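Local atomic coordinates of dihydroxyacetone kinase (Citrobacter freundii, PDB entry 1UN8), a protein that phosphorylates dihydroxyacetone with ATP, as a homodimer, yielding dihydroxyacetone phosphate for glycerol fermentation. Residues F187-A192 and V241-A246. Sequence-based numbering, arbitrary orientation.
Sequences FSLGVA and VDKLLA
Leu244 and Phe187 meet through one methyl branch and a length of backbone: Leu244 CD2 lies 3.6 Å from Phe187 O and 4.1 Å from Phe187 CB, so the methyl rests against the strand beside the phenylalanine's root and not on its ring. The ring leads away because Phe187 CG stands anti to its own carbonyl carbon (chi1 -48°); beyond the two segments the side chain packs on Ala247 and Leu248. Leu189 points at the helix with CG anti to the backbone N (chi1 180°), which carries its CD2 methyl up to Lys243. There CD2 bears on the aliphatic stem at two carbons, 3.9 Å from Lys243 CB and 4.1 Å from Lys243 CD. The two side chains cross at a slant. Beyond CD the stem leads away from the leucine, leaving Lys243 NZ 6.6 Å from Leu189 CD2. Leu189 also touches Met240, and Leu244 touches Leu305 on the adjoining strand 301-309, placing helix 233-247 against one face of the mixed sheet in the DhaK region. No hydrogen bond links the segments, and just 191 Å² is buried; the chemistry implies a modest, largely apolar seam, in which a methyl also rests on a backbone carbonyl oxygen and the lysine contributes methylenes rather than charge.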
ATOM      1  N   PHE A 187      18.344 -13.696  -0.986  1.00 43.50           N
ATOM      2  CA  PHE A 187      17.630 -14.442   0.045  1.00 43.55           C
ATOM      3  C   PHE A 187      16.444 -13.631   0.577  1.00 43.26           C
ATOM      4  O   PHE A 187      16.586 -12.472   0.988  1.00 42.18           O
ATOM      5  CB  PHE A 187      18.593 -14.801   1.183  1.00 44.72           C
ATOM      6  CG  PHE A 187      19.895 -15.401   0.707  1.00 45.67           C
ATOM      7  CD1 PHE A 187      20.913 -14.588   0.209  1.00 44.36           C
ATOM      8  CD2 PHE A 187      20.071 -16.784   0.680  1.00 45.41           C
ATOM      9  CE1 PHE A 187      22.076 -15.137  -0.310  1.00 44.94           C
ATOM     10  CE2 PHE A 187      21.236 -17.342   0.162  1.00 45.51           C
ATOM     11  CZ  PHE A 187      22.238 -16.518  -0.335  1.00 45.27           C
ATOM     12  N   SER A 188      15.266 -14.241   0.559  1.00 42.36           N
ATOM     13  CA  SER A 188      14.070 -13.556   1.025  1.00 41.06           C
ATOM     14  C   SER A 188      13.283 -14.361   2.054  1.00 40.34           C
ATOM     15  O   SER A 188      13.284 -15.594   2.032  1.00 39.50           O
ATOM     16  CB  SER A 188      13.165 -13.237  -0.158  1.00 38.82           C
ATOM     17  OG  SER A 188      13.887 -12.567  -1.169  1.00 38.93           O
ATOM     18  N   LEU A 189      12.622 -13.641   2.952  1.00 38.50           N
ATOM     19  CA  LEU A 189      11.798 -14.251   3.978  1.00 37.49           C
ATOM     20  C   LEU A 189      10.588 -13.358   4.219  1.00 36.68           C
ATOM     21  O   LEU A 189      10.723 -12.164   4.462  1.00 37.05           O
ATOM     22  CB  LEU A 189      12.586 -14.419   5.277  1.00 38.42           C
ATOM     23  CG  LEU A 189      11.819 -15.051   6.441  1.00 36.53           C
ATOM     24  CD1 LEU A 189      11.234 -16.379   5.995  1.00 34.07           C
ATOM     25  CD2 LEU A 189      12.755 -15.220   7.646  1.00 37.82           C
ATOM     26  N   GLY A 190       9.403 -13.939   4.148  1.00 35.84           N
ATOM     27  CA  GLY A 190       8.199 -13.156   4.359  1.00 36.55           C
ATOM     28  C   GLY A 190       7.404 -13.578   5.580  1.00 38.04           C
ATOM     29  O   GLY A 190       7.591 -14.671   6.129  1.00 37.34           O
ATOM     30  N   VAL A 191       6.513 -12.698   6.018  1.00 38.41           N
ATOM     31  CA  VAL A 191       5.679 -12.984   7.172  1.00 39.38           C
ATOM     32  C   VAL A 191       4.363 -12.270   6.943  1.00 40.52           C
ATOM     33  O   VAL A 191       4.342 -11.192   6.335  1.00 40.74           O
ATOM     34  CB  VAL A 191       6.329 -12.479   8.489  1.00 40.15           C
ATOM     35  CG1 VAL A 191       6.410 -10.961   8.493  1.00 39.42           C
ATOM     36  CG2 VAL A 191       5.537 -12.988   9.687  1.00 37.94           C
ATOM     37  N   ALA A 192       3.267 -12.870   7.408  1.00 38.72           N
ATOM     38  CA  ALA A 192       1.960 -12.272   7.232  1.00 38.17           C
ATOM     39  C   ALA A 192       1.031 -12.496   8.419  1.00 39.03           C
ATOM     40  O   ALA A 192       1.110 -13.521   9.105  1.00 38.81           O
ATOM     41  CB  ALA A 192       1.326 -12.808   5.959  1.00 38.62           C
ATOM     42  N   VAL A 241      15.546 -11.766  10.809  1.00 45.60           N
ATOM     43  CA  VAL A 241      16.932 -11.418  10.578  1.00 47.12           C
ATOM     44  C   VAL A 241      17.861 -12.585  10.901  1.00 48.40           C
ATOM     45  O   VAL A 241      18.860 -12.804  10.209  1.00 49.36           O
ATOM     46  CB  VAL A 241      17.326 -10.170  11.391  1.00 46.06           C
ATOM     47  CG1 VAL A 241      18.842  -9.962  11.364  1.00 46.32           C
ATOM     48  CG2 VAL A 241      16.633  -8.963  10.805  1.00 45.83           C
ATOM     49  N   ASP A 242      17.541 -13.340  11.944  1.00 48.72           N
ATOM     50  CA  ASP A 242      18.382 -14.475  12.290  1.00 50.35           C
ATOM     51  C   ASP A 242      18.441 -15.440  11.115  1.00 49.67           C
ATOM     52  O   ASP A 242      19.524 -15.781  10.636  1.00 50.84           O
ATOM     53  CB  ASP A 242      17.845 -15.210  13.525  1.00 52.29           C
ATOM     54  CG  ASP A 242      18.122 -14.463  14.815  1.00 53.87           C
ATOM     55  OD1 ASP A 242      19.206 -13.842  14.916  1.00 53.20           O
ATOM     56  OD2 ASP A 242      17.269 -14.511  15.731  1.00 54.77           O
ATOM     57  N   LYS A 243      17.268 -15.864  10.649  1.00 48.51           N
ATOM     58  CA  LYS A 243      17.185 -16.796   9.534  1.00 47.05           C
ATOM     59  C   LYS A 243      17.872 -16.258   8.296  1.00 47.40           C
ATOM     60  O   LYS A 243      18.473 -17.019   7.538  1.00 47.69           O
ATOM     61  CB  LYS A 243      15.727 -17.143   9.250  1.00 44.14           C
ATOM     62  CG  LYS A 243      15.110 -17.872  10.416  1.00 43.97           C
ATOM     63  CD  LYS A 243      13.694 -18.314  10.177  1.00 45.44           C
ATOM     64  CE  LYS A 243      13.188 -19.099  11.378  1.00 46.05           C
ATOM     65  NZ  LYS A 243      14.118 -20.228  11.716  1.00 48.75           N
ATOM     66  N   LEU A 244      17.804 -14.945   8.088  1.00 47.01           N
ATOM     67  CA  LEU A 244      18.478 -14.368   6.937  1.00 46.55           C
ATOM     68  C   LEU A 244      19.981 -14.503   7.135  1.00 46.98           C
ATOM     69  O   LEU A 244      20.697 -14.905   6.217  1.00 47.58           O
ATOM     70  CB  LEU A 244      18.106 -12.897   6.764  1.00 46.24           C
ATOM     71  CG  LEU A 244      16.806 -12.614   5.999  1.00 47.17           C
ATOM     72  CD1 LEU A 244      16.460 -11.141   6.091  1.00 44.06           C
ATOM     73  CD2 LEU A 244      16.960 -13.027   4.548  1.00 45.51           C
ATOM     74  N   LEU A 245      20.460 -14.185   8.339  1.00 46.39           N
ATOM     75  CA  LEU A 245      21.883 -14.278   8.628  1.00 46.79           C
ATOM     76  C   LEU A 245      22.416 -15.700   8.490  1.00 47.37           C
ATOM     77  O   LEU A 245      23.548 -15.905   8.040  1.00 47.98           O
ATOM     78  CB  LEU A 245      22.185 -13.748  10.032  1.00 46.00           C
ATOM     79  CG  LEU A 245      22.232 -12.224  10.162  1.00 48.09           C
ATOM     80  CD1 LEU A 245      22.598 -11.830  11.578  1.00 46.69           C
ATOM     81  CD2 LEU A 245      23.244 -11.654   9.177  1.00 47.08           C
ATOM     82  N   ALA A 246      21.604 -16.675   8.868  1.00 46.91           N
ATOM     83  CA  ALA A 246      22.015 -18.067   8.774  1.00 48.43           C
ATOM     84  C   ALA A 246      22.185 -18.502   7.317  1.00 49.52           C
ATOM     85  O   ALA A 246      22.916 -19.452   7.030  1.00 51.10           O
ATOM     86  CB  ALA A 246      20.996 -18.964   9.472  1.00 46.98           C
TER